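Local coordinates for protein Endonuclease/exonuclease/phosphatase (Beutenbergia cavernae DSM 12333, PDB 4RUW) that belongs to the endonuclease/exonuclease/phosphatase family, joining a DNase I-like domain that carries a bound zinc ion to a C-terminal Ig-like domain, at residues 223-226 with 227-230; 248-251 with 252-255; 266-270 with 271-275; 285-288 with 289-292. One frame throughout, in Å; residues are numbered along the deposited sequence.

Contact 1 (223-226 with 227-230)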
loop_
_atom_site.group_PDB
_atom_site.type_symbol
_atom_site.label_atom_id
_atom_site.label_comp_id
_atom_site.label_asym_id
_atom_site.label_seq_id
_atom_site.Cartn_x
_atom_site.Cartn_y
_atom_site.Cartn_z
ATOM N N HIS A 223 6.636 7.774 10.075
ATOM C CA HIS A 223 7.270 6.606 10.690
ATOM C C HIS A 223 7.975 5.684 9.694
ATOM O O HIS A 223 8.582 4.692 10.096
ATOM C CB HIS A 223 6.259 5.807 11.517
ATOM C CG HIS A 223 5.947 6.435 12.833
ATOM N ND1 HIS A 223 5.073 7.494 12.965
ATOM C CD2 HIS A 223 6.406 6.170 14.077
ATOM C CE1 HIS A 223 5.014 7.856 14.233
ATOM N NE2 HIS A 223 5.811 7.068 14.929
ATOM N N VAL A 224 7.905 6.005 8.406
ATOM C CA VAL A 224 8.609 5.221 7.394
ATOM C C VAL A 224 9.948 5.865 7.063
ATOM O O VAL A 224 10.019 7.059 6.781
ATOM C CB VAL A 224 7.802 5.101 6.091
ATOM C CG1 VAL A 224 8.561 4.254 5.094
ATOM C CG2 VAL A 224 6.460 4.489 6.359
ATOM N N ASP A 225 11.005 5.067 7.101
ATOM C CA ASP A 225 12.339 5.530 6.738
ATOM C C ASP A 225 12.736 4.916 5.398
ATOM O O ASP A 225 13.111 3.747 5.333
ATOM C CB ASP A 225 13.328 5.127 7.830
ATOM C CG ASP A 225 14.750 5.569 7.538
ATOM O OD1 ASP A 225 14.975 6.298 6.550
ATOM O OD2 ASP A 225 15.651 5.193 8.324
ATOM N N ALA A 226 12.657 5.705 4.330
ATOM C CA ALA A 226 12.957 5.185 2.998
ATOM C C ALA A 226 14.434 4.861 2.768
ATOM O O ALA A 226 14.785 4.240 1.770
ATOM C CB ALA A 226 12.429 6.117 1.920
ATOM N N ARG A 227 15.293 5.270 3.698
ATOM C CA ARG A 227 16.717 4.972 3.599
ATOM C C ARG A 227 17.035 3.503 3.864
ATOM O O ARG A 227 18.111 3.033 3.501
ATOM C CB ARG A 227 17.518 5.846 4.563
ATOM C CG ARG A 227 17.395 7.333 4.304
ATOM C CD ARG A 227 18.028 8.141 5.432
ATOM N NE ARG A 227 17.373 7.873 6.710
ATOM C CZ ARG A 227 17.752 8.396 7.871
ATOM N NH1 ARG A 227 18.789 9.221 7.926
ATOM N NH2 ARG A 227 17.093 8.090 8.980
ATOM N N VAL A 228 16.116 2.783 4.502
ATOM C CA VAL A 228 16.334 1.365 4.784
ATOM C C VAL A 228 15.229 0.559 4.122
ATOM O O VAL A 228 14.130 1.072 3.933
ATOM C CB VAL A 228 16.386 1.067 6.310
ATOM C CG1 VAL A 228 17.461 1.916 6.982
ATOM C CG2 VAL A 228 15.019 1.274 6.971
ATOM N N PRO A 229 15.513 -0.699 3.750
ATOM C CA PRO A 229 14.471 -1.503 3.097
ATOM C C PRO A 229 13.224 -1.626 3.977
ATOM O O PRO A 229 13.310 -2.146 5.093
ATOM C CB PRO A 229 15.151 -2.860 2.910
ATOM C CG PRO A 229 16.612 -2.506 2.779
ATOM C CD PRO A 229 16.814 -1.393 3.767
ATOM N N SER A 230 12.090 -1.143 3.476
ATOM C CA SER A 230 10.851 -1.157 4.235
ATOM C C SER A 230 9.667 -1.378 3.311
ATOM O O SER A 230 9.710 -1.032 2.126
ATOM C CB SER A 230 10.633 0.166 4.973
ATOM O OG SER A 230 11.782 0.607 5.670
HETATM O O HOH W 1 10.933 2.249 7.760
#
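Asp225 and Arg227 meet through a salt bridge two residues apart: NE of Arg227 gives a nearly straight bond (171°) to OD1 of Asp225 at 2.9 Å. The carboxylate lies at the guanidinium edge; NH2 of Arg227 reaches OD2 of Asp225 only weakly, at 3.3 Å, with the two planes 50° apart. Asp225 holds CG opposite its backbone N (chi1 -180°), beside the carbonyl carbon, which brings OD1 to the N-H of Arg227. The backbone N of Arg227 bonds this OD1 of Asp225 at 3.0 Å, from the face opposite to NE, and two N-H groups grip one oxygen.

Among backbone bonds, Val228 N donates to Asp225 O at 3.3 Å and closes the turn. CG2 of Val228 lies 3.5 Å from Asp225 O.

Ser230 OG donates to Val228 O at 3.0 Å. A water donates to this OG and accepts from Asp225 N, bridging the two residues. Beyond the segments, Ser230 N bonds Thr301 OG1.

The arrangement is a type I beta turn from Asp225 to Val228, with an Asp side chain bonded to the N-H two residues on as in an Asx turn, linking helix 207-222 to strand 230-233.

Contact 2 (248-251 with 252-255)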
loop_
_atom_site.group_PDB
_atom_site.type_symbol
_atom_site.label_atom_id
_atom_site.label_comp_id
_atom_site.label_asym_id
_atom_site.label_seq_id
_atom_site.Cartn_x
_atom_site.Cartn_y
_atom_site.Cartn_z
ATOM N N TYR A 248 -15.548 15.862 -0.999
ATOM C CA TYR A 248 -14.512 16.035 0.021
ATOM C C TYR A 248 -13.372 15.016 -0.094
ATOM O O TYR A 248 -12.481 14.977 0.757
ATOM C CB TYR A 248 -15.129 15.963 1.424
ATOM C CG TYR A 248 -16.066 14.795 1.605
ATOM C CD1 TYR A 248 -17.444 14.959 1.473
ATOM C CD2 TYR A 248 -15.583 13.530 1.912
ATOM C CE1 TYR A 248 -18.303 13.896 1.630
ATOM C CE2 TYR A 248 -16.432 12.460 2.068
ATOM C CZ TYR A 248 -17.795 12.649 1.933
ATOM O OH TYR A 248 -18.646 11.585 2.093
ATOM N N SER A 249 -13.403 14.191 -1.134
ATOM C CA SER A 249 -12.369 13.183 -1.318
ATOM C C SER A 249 -11.017 13.843 -1.556
ATOM O O SER A 249 -10.918 14.807 -2.315
ATOM C CB SER A 249 -12.735 12.273 -2.487
ATOM O OG SER A 249 -11.774 11.247 -2.644
ATOM N N GLN A 250 -9.977 13.334 -0.899
ATOM C CA GLN A 250 -8.644 13.917 -1.041
ATOM C C GLN A 250 -7.583 12.850 -1.297
ATOM O O GLN A 250 -6.472 12.896 -0.768
ATOM C CB GLN A 250 -8.314 14.796 0.163
ATOM C CG GLN A 250 -9.232 16.013 0.223
ATOM C CD GLN A 250 -9.012 16.861 1.433
ATOM O OE1 GLN A 250 -8.020 17.575 1.519
ATOM N NE2 GLN A 250 -9.943 16.802 2.382
ATOM N N ASN A 251 -7.942 11.899 -2.151
ATOM C CA ASN A 251 -7.047 10.815 -2.507
ATOM C C ASN A 251 -5.834 11.247 -3.314
ATOM O O ASN A 251 -4.728 10.784 -3.053
ATOM C CB ASN A 251 -7.822 9.725 -3.234
ATOM C CG ASN A 251 -8.881 9.099 -2.357
ATOM O OD1 ASN A 251 -8.767 9.094 -1.133
ATOM N ND2 ASN A 251 -9.916 8.555 -2.981
ATOM N N ASN A 252 -6.017 12.116 -4.306
ATOM C CA ASN A 252 -4.848 12.582 -5.062
ATOM C C ASN A 252 -3.816 13.232 -4.145
ATOM O O ASN A 252 -2.615 12.992 -4.274
ATOM C CB ASN A 252 -5.237 13.548 -6.180
ATOM C CG ASN A 252 -5.816 12.836 -7.382
ATOM O OD1 ASN A 252 -6.973 12.425 -7.367
ATOM N ND2 ASN A 252 -5.006 12.664 -8.424
ATOM N N LEU A 253 -4.284 14.050 -3.212
ATOM C CA LEU A 253 -3.404 14.691 -2.255
ATOM C C LEU A 253 -2.642 13.647 -1.423
ATOM O O LEU A 253 -1.416 13.683 -1.324
ATOM C CB LEU A 253 -4.215 15.621 -1.354
ATOM C CG LEU A 253 -3.436 16.373 -0.279
ATOM C CD1 LEU A 253 -2.410 17.316 -0.898
ATOM C CD2 LEU A 253 -4.399 17.127 0.627
HETATM N N MSE A 254 -3.360 12.690 -0.849
HETATM C CA MSE A 254 -2.713 11.683 -0.025
HETATM C C MSE A 254 -1.703 10.857 -0.819
HETATM O O MSE A 254 -0.616 10.550 -0.322
HETATM C CB MSE A 254 -3.762 10.796 0.651
HETATM C CG MSE A 254 -4.426 11.481 1.851
HETATM SE SE MSE A 254 -5.605 10.344 2.906
HETATM C CE MSE A 254 -7.277 10.690 1.953
ATOM N N GLN A 255 -2.053 10.492 -2.049
ATOM C CA GLN A 255 -1.113 9.727 -2.863
ATOM C C GLN A 255 0.145 10.535 -3.190
ATOM O O GLN A 255 1.239 9.973 -3.265
ATOM C CB GLN A 255 -1.788 9.192 -4.128
ATOM C CG GLN A 255 -2.931 8.225 -3.836
ATOM C CD GLN A 255 -2.468 6.815 -3.494
ATOM O OE1 GLN A 255 -1.338 6.422 -3.797
ATOM N NE2 GLN A 255 -3.363 6.031 -2.890
#
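Across Gln250 and Asn251 the backbone enters a helix, and its first two i to i+4 bonds are Met254 N to Gln250 O at 3.1 Å (164° at the hydrogen) and Gln255 N to Asn251 O at 2.9 Å. Gln250 is the N-cap of helix 251-260, so this is the amino-terminal turn of an alpha-helix in the DNase I-like domain. The cap residue uses its carbonyl here, while its side-chain amide turns to helix 207-222, where OE1 bonds Lys214 and NE2 bonds Glu211.

That side chain is extended beyond CG and runs alongside Leu253, pointing the same way; OE1 of Gln250 comes within 3.8 Å of the methyl CD2 of Leu253. The selenomethionine Met254 bends at chi3 (-90°). The bend folds its methyl CE back over the start of the helix, 3.6 Å from Gln250 O, and the residue also packs on Gln213 and Leu217 of helix 207-222.

The amide of buried Asn251 is held by Thr241 O through ND2; Asn252 OD1 accepts from Asp242 N, and its ND2 bonds Leu347 O of the Ig-like domain. The Asn251 side chain lies obliquely across that of Met254, with OD1 of Asn251 3.8 Å from CE of Met254. One turn on, CG of Gln255 closes to 3.2 Å from Asn251 O.

Contact 3 (266-270 with 271-275); sequences TWRQV and NDPGA
The indole of Trp267 carries the Asn271 side chain over one face: CB of Asn271 sits 3.6 Å from the centroid of the five-membered ring and 24° off its normal, a CH-pi contact. Here the chain leaves a short, weakly bonded helix, about 266-270, by a loop into the 3-10 segment 273-275.

ND2 of Asn271 continues across the same face, 3.2 Å above the ring plane of Trp267 and offset toward the rim. The amide is turned 62° from the ring, so it does not stack flat, and its ND2 bonds Gly309 O in strand 304-311. In Trp267 a chi1 of -179° places the indole beside the carbonyl carbon, where Asn271 and Asp272 meet it.

At the ring edge, NE1 of Trp267 donates to Asp272 O at 3.0 Å; the oxygen is close to the indole plane, yet the donor stands above the carbonyl plane. Ala275 N reaches this oxygen from the opposite face, so one carbonyl ties the indole to the 3-10 turn. Trp267 O also accepts two backbone bonds, from Val270 N and from Asn271 N, the latter at 2.8 Å.

Arg268 stretches out so that NH2 bonds OD1 of Asn368 in the Ig-like domain, and along its aliphatic part CG of Arg268 lies 3.6 Å from CG of Pro273.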
loop_
_atom_site.group_PDB
_atom_site.type_symbol
_atom_site.label_atom_id
_atom_site.label_comp_id
_atom_site.label_asym_id
_atom_site.label_seq_id
_atom_site.Cartn_x
_atom_site.Cartn_y
_atom_site.Cartn_z
ATOM N N THR A 266 3.427 -0.841 -5.242
ATOM C CA THR A 266 4.051 -1.949 -5.950
ATOM C C THR A 266 3.137 -2.559 -7.015
ATOM O O THR A 266 3.595 -2.854 -8.113
ATOM C CB THR A 266 4.609 -3.031 -5.000
ATOM O OG1 THR A 266 3.549 -3.622 -4.243
ATOM C CG2 THR A 266 5.669 -2.426 -4.059
ATOM N N TRP A 267 1.849 -2.703 -6.704
ATOM C CA TRP A 267 0.913 -3.240 -7.681
ATOM C C TRP A 267 0.982 -2.464 -8.990
ATOM O O TRP A 267 1.054 -3.037 -10.079
ATOM C CB TRP A 267 -0.517 -3.179 -7.139
ATOM C CG TRP A 267 -1.508 -3.744 -8.125
ATOM C CD1 TRP A 267 -2.151 -3.071 -9.136
ATOM C CD2 TRP A 267 -1.938 -5.110 -8.212
ATOM N NE1 TRP A 267 -2.962 -3.942 -9.834
ATOM C CE2 TRP A 267 -2.846 -5.192 -9.291
ATOM C CE3 TRP A 267 -1.652 -6.262 -7.473
ATOM C CZ2 TRP A 267 -3.454 -6.392 -9.654
ATOM C CZ3 TRP A 267 -2.272 -7.444 -7.829
ATOM C CH2 TRP A 267 -3.162 -7.502 -8.904
ATOM N N ARG A 268 0.961 -1.140 -8.874
ATOM C CA ARG A 268 0.875 -0.262 -10.020
ATOM C C ARG A 268 2.154 -0.252 -10.864
ATOM O O ARG A 268 2.131 0.180 -12.012
ATOM C CB ARG A 268 0.549 1.125 -9.481
ATOM C CG ARG A 268 0.171 2.166 -10.468
ATOM C CD ARG A 268 -0.189 3.427 -9.699
ATOM N NE ARG A 268 -0.813 4.382 -10.582
ATOM C CZ ARG A 268 -1.522 5.423 -10.170
ATOM N NH1 ARG A 268 -1.676 5.665 -8.865
ATOM N NH2 ARG A 268 -2.050 6.231 -11.074
ATOM N N GLN A 269 3.266 -0.732 -10.312
ATOM C CA GLN A 269 4.502 -0.836 -11.085
ATOM C C GLN A 269 4.423 -1.972 -12.100
ATOM O O GLN A 269 5.003 -1.872 -13.181
ATOM C CB GLN A 269 5.716 -1.082 -10.182
ATOM C CG GLN A 269 5.892 -0.119 -9.026
ATOM C CD GLN A 269 5.882 1.331 -9.454
ATOM O OE1 GLN A 269 6.743 1.777 -10.208
ATOM N NE2 GLN A 269 4.903 2.082 -8.960
ATOM N N VAL A 270 3.726 -3.054 -11.746
ATOM C CA VAL A 270 3.771 -4.275 -12.545
ATOM C C VAL A 270 2.439 -4.680 -13.163
ATOM O O VAL A 270 2.420 -5.504 -14.073
ATOM C CB VAL A 270 4.331 -5.487 -11.751
ATOM C CG1 VAL A 270 5.827 -5.343 -11.519
ATOM C CG2 VAL A 270 3.563 -5.704 -10.451
ATOM N N ASN A 271 1.330 -4.125 -12.676
ATOM C CA ASN A 271 -0.010 -4.524 -13.113
ATOM C C ASN A 271 -0.859 -3.291 -13.370
ATOM O O ASN A 271 -0.570 -2.212 -12.855
ATOM C CB ASN A 271 -0.720 -5.333 -12.023
ATOM C CG ASN A 271 -0.061 -6.676 -11.738
ATOM O OD1 ASN A 271 0.446 -7.344 -12.632
ATOM N ND2 ASN A 271 -0.095 -7.089 -10.476
ATOM N N ASP A 272 -1.929 -3.445 -14.138
ATOM C CA ASP A 272 -2.953 -2.409 -14.200
ATOM C C ASP A 272 -3.698 -2.363 -12.867
ATOM O O ASP A 272 -4.245 -3.376 -12.431
ATOM C CB ASP A 272 -3.973 -2.702 -15.310
ATOM C CG ASP A 272 -3.407 -2.546 -16.697
ATOM O OD1 ASP A 272 -2.562 -1.653 -16.915
ATOM O OD2 ASP A 272 -3.835 -3.315 -17.583
ATOM N N PRO A 273 -3.747 -1.186 -12.226
ATOM C CA PRO A 273 -4.587 -1.039 -11.030
ATOM C C PRO A 273 -6.023 -1.522 -11.251
ATOM O O PRO A 273 -6.585 -2.149 -10.351
ATOM C CB PRO A 273 -4.529 0.465 -10.762
ATOM C CG PRO A 273 -3.123 0.830 -11.208
ATOM C CD PRO A 273 -2.947 0.025 -12.481
ATOM N N GLY A 274 -6.595 -1.265 -12.426
ATOM C CA GLY A 274 -7.973 -1.637 -12.689
ATOM C C GLY A 274 -8.204 -3.134 -12.738
ATOM O O GLY A 274 -9.355 -3.581 -12.671
ATOM N N ALA A 275 -7.127 -3.910 -12.848
ATOM C CA ALA A 275 -7.223 -5.370 -12.828
ATOM C C ALA A 275 -7.137 -5.919 -11.407
ATOM O O ALA A 275 -7.290 -7.122 -11.189
ATOM C CB ALA A 275 -6.135 -5.988 -13.689
#

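Contact 4 (285-288 with 289-292)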
loop_
_atom_site.group_PDB
_atom_site.type_symbol
_atom_site.label_atom_id
_atom_site.label_comp_id
_atom_site.label_asym_id
_atom_site.label_seq_id
_atom_site.Cartn_x
_atom_site.Cartn_y
_atom_site.Cartn_z
ATOM N N ARG A 285 -15.905 -7.020 -12.277
ATOM C CA ARG A 285 -16.920 -6.078 -12.754
ATOM C C ARG A 285 -16.268 -4.905 -13.476
ATOM O O ARG A 285 -15.648 -4.055 -12.849
ATOM C CB ARG A 285 -17.774 -5.565 -11.592
ATOM C CG ARG A 285 -18.531 -6.648 -10.826
ATOM C CD ARG A 285 -19.521 -6.050 -9.836
ATOM N NE ARG A 285 -20.594 -5.354 -10.537
ATOM C CZ ARG A 285 -21.635 -4.779 -9.947
ATOM N NH1 ARG A 285 -21.766 -4.815 -8.628
ATOM N NH2 ARG A 285 -22.560 -4.171 -10.683
ATOM N N PRO A 286 -16.398 -4.851 -14.811
ATOM C CA PRO A 286 -15.744 -3.752 -15.537
ATOM C C PRO A 286 -16.414 -2.392 -15.338
ATOM O O PRO A 286 -15.782 -1.360 -15.569
ATOM C CB PRO A 286 -15.844 -4.184 -17.008
ATOM C CG PRO A 286 -16.981 -5.143 -17.047
ATOM C CD PRO A 286 -16.982 -5.849 -15.723
ATOM N N GLU A 287 -17.665 -2.382 -14.900
ATOM C CA GLU A 287 -18.408 -1.134 -14.791
ATOM C C GLU A 287 -17.959 -0.302 -13.587
ATOM O O GLU A 287 -17.596 -0.840 -12.542
ATOM C CB GLU A 287 -19.918 -1.406 -14.748
ATOM C CG GLU A 287 -20.382 -2.212 -13.543
ATOM C CD GLU A 287 -20.444 -3.718 -13.777
ATOM O OE1 GLU A 287 -19.655 -4.264 -14.579
ATOM O OE2 GLU A 287 -21.294 -4.364 -13.132
ATOM N N SER A 288 -17.975 1.015 -13.745
ATOM C CA SER A 288 -17.574 1.909 -12.665
ATOM C C SER A 288 -18.524 1.776 -11.477
ATOM O O SER A 288 -19.724 1.554 -11.668
ATOM C CB SER A 288 -17.539 3.352 -13.166
ATOM O OG SER A 288 -16.575 3.482 -14.199
ATOM N N PRO A 289 -18.003 1.932 -10.248
ATOM C CA PRO A 289 -16.631 2.306 -9.873
ATOM C C PRO A 289 -15.757 1.101 -9.542
ATOM O O PRO A 289 -14.723 1.257 -8.894
ATOM C CB PRO A 289 -16.857 3.093 -8.587
ATOM C CG PRO A 289 -17.975 2.340 -7.936
ATOM C CD PRO A 289 -18.896 1.917 -9.073
ATOM N N HIS A 290 -16.164 -0.086 -9.962
ATOM C CA HIS A 290 -15.507 -1.294 -9.471
ATOM C C HIS A 290 -14.004 -1.414 -9.725
ATOM O O HIS A 290 -13.269 -1.772 -8.800
ATOM C CB HIS A 290 -16.322 -2.525 -9.850
ATOM C CG HIS A 290 -17.686 -2.474 -9.254
ATOM N ND1 HIS A 290 -17.901 -2.697 -7.916
ATOM C CD2 HIS A 290 -18.872 -2.091 -9.779
ATOM C CE1 HIS A 290 -19.186 -2.511 -7.649
ATOM N NE2 HIS A 290 -19.791 -2.136 -8.758
ATOM N N PRO A 291 -13.528 -1.070 -10.941
ATOM C CA PRO A 291 -12.077 -1.178 -11.158
ATOM C C PRO A 291 -11.266 -0.176 -10.343
ATOM O O PRO A 291 -10.043 -0.324 -10.245
ATOM C CB PRO A 291 -11.920 -0.902 -12.657
ATOM C CG PRO A 291 -13.250 -1.277 -13.244
ATOM C CD PRO A 291 -14.243 -0.834 -12.209
ATOM N N ASP A 292 -11.933 0.818 -9.757
ATOM C CA ASP A 292 -11.255 1.823 -8.947
ATOM C C ASP A 292 -11.119 1.410 -7.481
ATOM O O ASP A 292 -10.356 2.029 -6.734
ATOM C CB ASP A 292 -11.997 3.157 -9.024
ATOM C CG ASP A 292 -12.195 3.621 -10.444
ATOM O OD1 ASP A 292 -11.194 3.678 -11.192
ATOM O OD2 ASP A 292 -13.353 3.897 -10.826
#
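Arg285 lies flat on the imidazole of His290, guanidinium and ring centres 4.0 Å apart and planes inclined by 21°. The overlap is offset: NE2 of His290 stands over the rim of the guanidinium, whereas the methylene CD of Arg285 sits almost centrally above the imidazole, 3.9 Å from its centroid and 5° off the normal, as a CH-pi contact. NH1 of Arg285 and NE2 of His290 are 3.3 Å apart, but the angle is too poor for a hydrogen bond, so the pair is held as a stack. A bend at chi3 (67°) in Arg285 brings CD and the planar group together over the ring.

Glu287 fixes the rotation of the guanidinium from the side. NE and NH2 of Arg285 both donate to OE2 of Glu287, NH2 at 2.8 Å, with OE2 near the guanidinium plane.

These side chains belong to a turn at the surface of the long loop between helix 266-270 and strand 296-300, in which a cis peptide bond before Pro289 turns the chain into the 3-10 segment 290-292. His290 N donates to Glu287 O at 3.0 Å, on a lone pair in the carbonyl plane. The other face of the imidazole is met by CD of Pro289, toward the ring's rim, and ND1 is hydrogen-bonded with Ser282 OG.

The ring of Pro291 fits against backbone carbonyls: its CG is 3.4 Å from Pro286 O, and its CD lies equally near Glu287 O. Arg401 of the Ig-like domain bonds Ser288 OG and forms a salt bridge with Asp292.

Overall arrangement
From the N terminus the four contacts follow in series, each a local turn, with none nested or crossing. Contact 1 closes the loop from helix 207-222 into strand 230-233; contact 2 starts helix 251-260 and packs it against the same helix 207-222. Contact 3 leads from the short helix near 266-270 into the following loop, and contact 4 folds the part of it that returns toward strand 296-300. Contacts 3 and 4 touch, through Gly274 O and Pro291 CB, and contacts 2, 3 and 4 all meet the Ig-like domain. Contact 2 stays about 5 Å from contact 3 at the nearest atoms, while contacts 1 and 4 lie on opposite sides of the chain's centre, their centres about 33 Å apart.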